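Local atomic coordinates of CCHC-type domain-containing protein (Trypanosoma brucei brucei, PDB entry 7C45), a protein that probably trims guide RNA as a 3'-5' exonuclease of the RNase D family, gripping the RNA chain close to calcium ions in an RNase H-like active site. Residues A[187-190]-A[191-195]; A[101-104]-A[105-109]. One frame throughout, in Å; residues are numbered along the deposited sequence.

Interaction 1 (A[187-190]-A[191-195]); sequences YAAG and DVRHI. With CA (calcium ion), chain E.
Ala189 and Arg193, one turn apart on helix 182-202, pack methyl against guanidinium: Ala189 CB lies over one face of the flat group, 3.8 Å from Arg193 NH2. The arginine starts with CG anti to its carbonyl carbon (chi1 -66°) and stays extended to NE, which carries the guanidinium back along the helix. There Glu186 takes NH1 in a salt bridge and the carbonyl of Tyr14 accepts from NE, so the group is held at several nitrogens. On the next residue the imidazole of His194 turns a face to the same turn, with Gly190 O standing 3.2 Å above the ring plane, offset toward its rim. Gly190 O also accepts from His194 N, at 3.2 Å. Just before this bond the helix is spread open. Water 2 accepts a bond from Val192 N and donates one to Ala188 O, each at 2.8 Å, while water 1 joins Asp191 N to Tyr187 O; each water stands in for a direct bond across one turn. Val192 CG2 meanwhile packs 3.4 Å from Ala189 O. Asp191 projects from the opened turn, its CG beside the backbone N (chi1 -75°), and OD2 binds the calcium ion at 2.4 Å. Asp41, Glu43 and an RNA phosphate also bind this ion. Water 1 lies 2.9 Å from the calcium and is a ligand as well, so the metal is tied to the helix both through the carboxylate and through a water lodged in its backbone, coupling the helix opening to the metal site.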
loop_
_atom_site.group_PDB
_atom_site.type_symbol
_atom_site.label_atom_id
_atom_site.label_comp_id
_atom_site.label_asym_id
_atom_site.label_seq_id
_atom_site.Cartn_x
_atom_site.Cartn_y
_atom_site.Cartn_z
ATOM N N TYR A 187 -9.257 6.335 11.043
ATOM C CA TYR A 187 -9.255 5.162 10.184
ATOM C C TYR A 187 -8.693 5.511 8.815
ATOM O O TYR A 187 -7.768 4.865 8.339
ATOM C CB TYR A 187 -10.658 4.592 10.057
ATOM C CG TYR A 187 -10.689 3.327 9.243
ATOM C CD1 TYR A 187 -10.838 3.372 7.861
ATOM C CD2 TYR A 187 -10.572 2.078 9.853
ATOM C CE1 TYR A 187 -10.870 2.220 7.113
ATOM C CE2 TYR A 187 -10.603 0.921 9.107
ATOM C CZ TYR A 187 -10.751 1.001 7.737
ATOM O OH TYR A 187 -10.788 -0.140 6.974
ATOM N N ALA A 188 -9.221 6.569 8.189
ATOM C CA ALA A 188 -8.708 6.982 6.890
ATOM C C ALA A 188 -7.239 7.371 6.952
ATOM O O ALA A 188 -6.533 7.247 5.953
ATOM C CB ALA A 188 -9.530 8.150 6.334
ATOM N N ALA A 189 -6.765 7.864 8.095
ATOM C CA ALA A 189 -5.388 8.344 8.158
ATOM C C ALA A 189 -4.364 7.224 8.262
ATOM O O ALA A 189 -3.200 7.449 7.948
ATOM C CB ALA A 189 -5.199 9.273 9.357
ATOM N N GLY A 190 -4.780 6.025 8.663
ATOM C CA GLY A 190 -3.812 5.020 9.086
ATOM C C GLY A 190 -2.928 4.514 7.962
ATOM O O GLY A 190 -1.716 4.382 8.130
ATOM N N ASP A 191 -3.512 4.219 6.799
ATOM C CA ASP A 191 -2.734 3.520 5.780
ATOM C C ASP A 191 -1.540 4.331 5.285
ATOM O O ASP A 191 -0.473 3.758 5.040
ATOM C CB ASP A 191 -3.604 3.120 4.599
ATOM C CG ASP A 191 -4.503 1.951 4.905
ATOM O OD1 ASP A 191 -4.251 1.230 5.887
ATOM O OD2 ASP A 191 -5.471 1.753 4.149
ATOM N N VAL A 192 -1.690 5.654 5.099
ATOM C CA VAL A 192 -0.575 6.388 4.506
ATOM C C VAL A 192 0.583 6.500 5.487
ATOM O O VAL A 192 1.741 6.553 5.066
ATOM C CB VAL A 192 -0.977 7.779 3.987
ATOM C CG1 VAL A 192 -1.754 7.651 2.653
ATOM C CG2 VAL A 192 -1.748 8.581 5.053
ATOM N N ARG A 193 0.298 6.538 6.792
ATOM C CA ARG A 193 1.386 6.439 7.770
ATOM C C ARG A 193 2.155 5.143 7.571
ATOM O O ARG A 193 3.388 5.129 7.545
ATOM C CB ARG A 193 0.851 6.491 9.206
ATOM C CG ARG A 193 0.217 7.792 9.654
ATOM C CD ARG A 193 0.043 7.766 11.170
ATOM N NE ARG A 193 -0.847 8.801 11.645
ATOM C CZ ARG A 193 -2.124 8.612 11.962
ATOM N NH1 ARG A 193 -2.689 7.414 11.833
ATOM N NH2 ARG A 193 -2.857 9.630 12.383
ATOM N N HIS A 194 1.427 4.040 7.439
ATOM C CA HIS A 194 2.048 2.734 7.237
ATOM C C HIS A 194 2.801 2.669 5.920
ATOM O O HIS A 194 3.874 2.087 5.847
ATOM C CB HIS A 194 0.979 1.650 7.279
ATOM C CG HIS A 194 0.272 1.573 8.587
ATOM N ND1 HIS A 194 0.896 1.841 9.787
ATOM C CD2 HIS A 194 -1.009 1.267 8.884
ATOM C CE1 HIS A 194 0.025 1.702 10.770
ATOM N NE2 HIS A 194 -1.135 1.354 10.250
ATOM N N ILE A 195 2.254 3.275 4.871
ATOM C CA ILE A 195 2.945 3.302 3.592
ATOM C C ILE A 195 4.267 4.045 3.709
ATOM O O ILE A 195 5.294 3.589 3.199
ATOM C CB ILE A 195 2.041 3.932 2.518
ATOM C CG1 ILE A 195 0.890 2.970 2.232
ATOM C CG2 ILE A 195 2.853 4.192 1.260
ATOM C CD1 ILE A 195 -0.268 3.568 1.366
HETATM CA CA CA E . -7.165 3.211 3.236
HETATM O O HOH W 1 -6.524 4.044 5.902
HETATM O O HOH W 2 -4.350 6.423 4.480
HETATM O O HOH W 3 -8.581 2.096 4.947
#

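Interaction 2 (A[101-104]-A[105-109]); sequences FDCR and RDVEA. With nucleotides of chain B.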
loop_
_atom_site.group_PDB
_atom_site.type_symbol
_atom_site.label_atom_id
_atom_site.label_comp_id
_atom_site.label_asym_id
_atom_site.label_seq_id
_atom_site.Cartn_x
_atom_site.Cartn_y
_atom_site.Cartn_z
ATOM N N PHE A 101 -0.156 1.480 -1.773
ATOM C CA PHE A 101 -0.257 0.072 -1.385
ATOM C C PHE A 101 -1.461 -0.487 -2.145
ATOM O O PHE A 101 -2.620 -0.271 -1.756
ATOM C CB PHE A 101 -0.402 -0.119 0.122
ATOM C CG PHE A 101 -0.242 -1.558 0.550
ATOM C CD1 PHE A 101 1.017 -2.061 0.802
ATOM C CD2 PHE A 101 -1.331 -2.402 0.660
ATOM C CE1 PHE A 101 1.189 -3.377 1.189
ATOM C CE2 PHE A 101 -1.167 -3.719 1.026
ATOM C CZ PHE A 101 0.099 -4.207 1.294
ATOM N N ASP A 102 -1.158 -1.199 -3.236
ATOM C CA ASP A 102 -2.092 -1.575 -4.289
ATOM C C ASP A 102 -2.666 -0.323 -4.941
ATOM O O ASP A 102 -3.677 0.214 -4.471
ATOM C CB ASP A 102 -3.226 -2.484 -3.777
ATOM C CG ASP A 102 -4.038 -3.109 -4.936
ATOM O OD1 ASP A 102 -3.825 -2.678 -6.078
ATOM O OD2 ASP A 102 -4.864 -4.007 -4.699
ATOM N N CYS A 103 -2.054 0.113 -6.045
ATOM C CA CYS A 103 -2.445 1.348 -6.723
ATOM C C CYS A 103 -3.588 1.155 -7.709
ATOM O O CYS A 103 -4.077 2.138 -8.268
ATOM C CB CYS A 103 -1.259 1.940 -7.493
ATOM S SG CYS A 103 -0.662 0.976 -8.893
ATOM N N ARG A 104 -4.038 -0.074 -7.929
ATOM C CA ARG A 104 -4.818 -0.349 -9.136
ATOM C C ARG A 104 -6.143 0.401 -9.135
ATOM O O ARG A 104 -6.443 1.169 -10.056
ATOM C CB ARG A 104 -5.053 -1.852 -9.266
ATOM C CG ARG A 104 -3.789 -2.613 -9.663
ATOM C CD ARG A 104 -4.039 -4.131 -9.596
ATOM N NE ARG A 104 -4.458 -4.497 -8.268
ATOM C CZ ARG A 104 -4.901 -5.702 -7.932
ATOM N NH1 ARG A 104 -4.936 -6.680 -8.840
ATOM N NH2 ARG A 104 -5.295 -5.917 -6.684
ATOM N N ARG A 105 -6.970 0.133 -8.135
ATOM C CA ARG A 105 -8.258 0.821 -8.023
ATOM C C ARG A 105 -8.075 2.325 -7.821
ATOM O O ARG A 105 -8.869 3.128 -8.333
ATOM C CB ARG A 105 -9.061 0.230 -6.862
ATOM C CG ARG A 105 -10.251 -0.588 -7.233
ATOM C CD ARG A 105 -9.864 -1.701 -8.146
ATOM N NE ARG A 105 -10.262 -1.450 -9.532
ATOM C CZ ARG A 105 -9.958 -2.285 -10.513
ATOM N NH1 ARG A 105 -10.323 -2.032 -11.764
ATOM N NH2 ARG A 105 -9.284 -3.394 -10.226
ATOM N N ASP A 106 -7.057 2.722 -7.058
ATOM C CA ASP A 106 -6.813 4.143 -6.802
ATOM C C ASP A 106 -6.540 4.889 -8.089
ATOM O O ASP A 106 -7.111 5.958 -8.342
ATOM C CB ASP A 106 -5.621 4.320 -5.860
ATOM C CG ASP A 106 -5.927 3.885 -4.445
ATOM O OD1 ASP A 106 -7.103 3.627 -4.144
ATOM O OD2 ASP A 106 -4.980 3.837 -3.641
ATOM N N VAL A 107 -5.654 4.331 -8.915
ATOM C CA VAL A 107 -5.245 4.983 -10.144
ATOM C C VAL A 107 -6.403 5.018 -11.130
ATOM O O VAL A 107 -6.615 6.020 -11.836
ATOM C CB VAL A 107 -4.006 4.245 -10.686
ATOM C CG1 VAL A 107 -3.896 4.335 -12.174
ATOM C CG2 VAL A 107 -2.766 4.759 -9.952
ATOM N N GLU A 108 -7.211 3.948 -11.147
ATOM C CA GLU A 108 -8.413 3.948 -11.956
ATOM C C GLU A 108 -9.344 5.071 -11.537
ATOM O O GLU A 108 -9.899 5.758 -12.389
ATOM C CB GLU A 108 -9.132 2.610 -11.839
ATOM C CG GLU A 108 -10.429 2.550 -12.626
ATOM C CD GLU A 108 -11.094 1.215 -12.464
ATOM O OE1 GLU A 108 -11.231 0.780 -11.311
ATOM O OE2 GLU A 108 -11.444 0.587 -13.482
ATOM N N ALA A 109 -9.503 5.278 -10.227
ATOM C CA ALA A 109 -10.390 6.339 -9.746
ATOM C C ALA A 109 -9.799 7.712 -10.008
ATOM O O ALA A 109 -10.534 8.650 -10.343
ATOM C CB ALA A 109 -10.691 6.161 -8.257
ATOM P P U B 8 -6.768 -10.555 0.967
ATOM O OP1 U B 8 -7.985 -11.199 0.426
ATOM O OP2 U B 8 -5.627 -11.426 1.347
ATOM O "O5'" U B 8 -6.357 -9.445 -0.082
ATOM C "C5'" U B 8 -5.003 -9.095 -0.284
ATOM C "C4'" U B 8 -4.898 -7.966 -1.264
ATOM O "O4'" U B 8 -5.480 -8.363 -2.527
ATOM C "C3'" U B 8 -5.630 -6.685 -0.907
ATOM O "O3'" U B 8 -4.889 -5.892 -0.003
ATOM C "C2'" U B 8 -5.826 -6.031 -2.266
ATOM O "O2'" U B 8 -4.615 -5.424 -2.713
ATOM C "C1'" U B 8 -6.084 -7.255 -3.145
ATOM N N1 U B 8 -7.525 -7.575 -3.293
ATOM C C2 U B 8 -8.236 -6.865 -4.223
ATOM O O2 U B 8 -7.736 -5.967 -4.870
ATOM N N3 U B 8 -9.562 -7.231 -4.333
ATOM C C4 U B 8 -10.172 -8.250 -3.619
ATOM O O4 U B 8 -11.366 -8.503 -3.805
ATOM C C5 U B 8 -9.340 -8.953 -2.695
ATOM C C6 U B 8 -8.061 -8.600 -2.570
ATOM P P U B 9 -5.637 -4.905 1.020
ATOM O OP1 U B 9 -4.565 -4.292 1.845
ATOM O OP2 U B 9 -6.709 -5.698 1.664
ATOM O "O5'" U B 9 -6.327 -3.842 0.060
ATOM C "C5'" U B 9 -5.642 -2.679 -0.392
ATOM C "C4'" U B 9 -6.454 -1.834 -1.358
ATOM O "O4'" U B 9 -6.982 -2.626 -2.446
ATOM C "C3'" U B 9 -7.676 -1.114 -0.813
ATOM O "O3'" U B 9 -7.346 0.041 -0.080
ATOM C "C2'" U B 9 -8.484 -0.827 -2.071
ATOM O "O2'" U B 9 -7.972 0.293 -2.784
ATOM C "C1'" U B 9 -8.206 -2.082 -2.891
ATOM N N1 U B 9 -9.262 -3.093 -2.716
ATOM C C2 U B 9 -10.478 -2.895 -3.372
ATOM O O2 U B 9 -10.725 -1.940 -4.081
ATOM N N3 U B 9 -11.422 -3.866 -3.170
ATOM C C4 U B 9 -11.281 -4.995 -2.389
ATOM O O4 U B 9 -12.226 -5.777 -2.304
ATOM C C5 U B 9 -10.006 -5.125 -1.743
ATOM C C6 U B 9 -9.058 -4.194 -1.920
HETATM O O HOH W 4 -2.293 3.343 -1.609
HETATM O O HOH W 5 -4.636 1.776 -2.244
HETATM O O HOH W 6 -6.258 0.514 -5.190
#
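Asp102 OD1 accepts two bonds from Arg104, which reach it from opposite faces of the carboxylate plane. The backbone N of Arg104 gives the capping bond of an Asx turn leading into helix 104-114 of the RNase H-like exonuclease domain, meeting OD1 at 3.2 Å on its anti side. Arg104 NE takes the syn side, and NH2 grips OD2 at 2.8 Å, making a side-on, two-pronged salt bridge; the bend at chi3 (-58°) folds the guanidinium back onto the aspartate. Asp237 holds NH1 from beyond. Thus braced, OD2 accepts a very short bond of 2.5 Å from the O2' of U8 of chain B, a hydroxyl that DNA would lack. Arg104 NH2 comes within 3.0 Å of the uracil O2 of U8 of chain B. The next residue, Arg105, lies side-on to Glu108 almost one turn on, with NE and NH1 both directed to OE1 from one face, while Glu235 pairs with NH2 and Val232 N donates to Glu108 OE2. Water 6 donates to Asp102 O, accepts from Asp106 N and bonds with O2' of U9 of chain B. On the other flank of the turn, Val107 N donates to Cys103 O at 2.8 Å, and Val107 CG2 packs 4.0 Å from Cys103 CB.

Interactions 1 and 2 lie in one exonuclease domain, their centres 15 Å apart, on two sides of the metal and RNA site. They meet directly where Ile195 CD1 packs 3.8 Å from Phe101 N. Asp41 lies between their acidic groups: its side chain is about 3 Å from that of Asp191 and about 4 Å from that of Asp106, taken between nearest atoms. Asp191 binds calcium, whereas Asp106, a manganese ligand in another structure of this protein, is about 4 Å from a calcium ion. Residues 187-195 therefore supply a metal ligand, while 101-109 bind the ribose of U8 directly and meet that of U9 through a water, an arrangement consistent with a DEDD-type exonuclease.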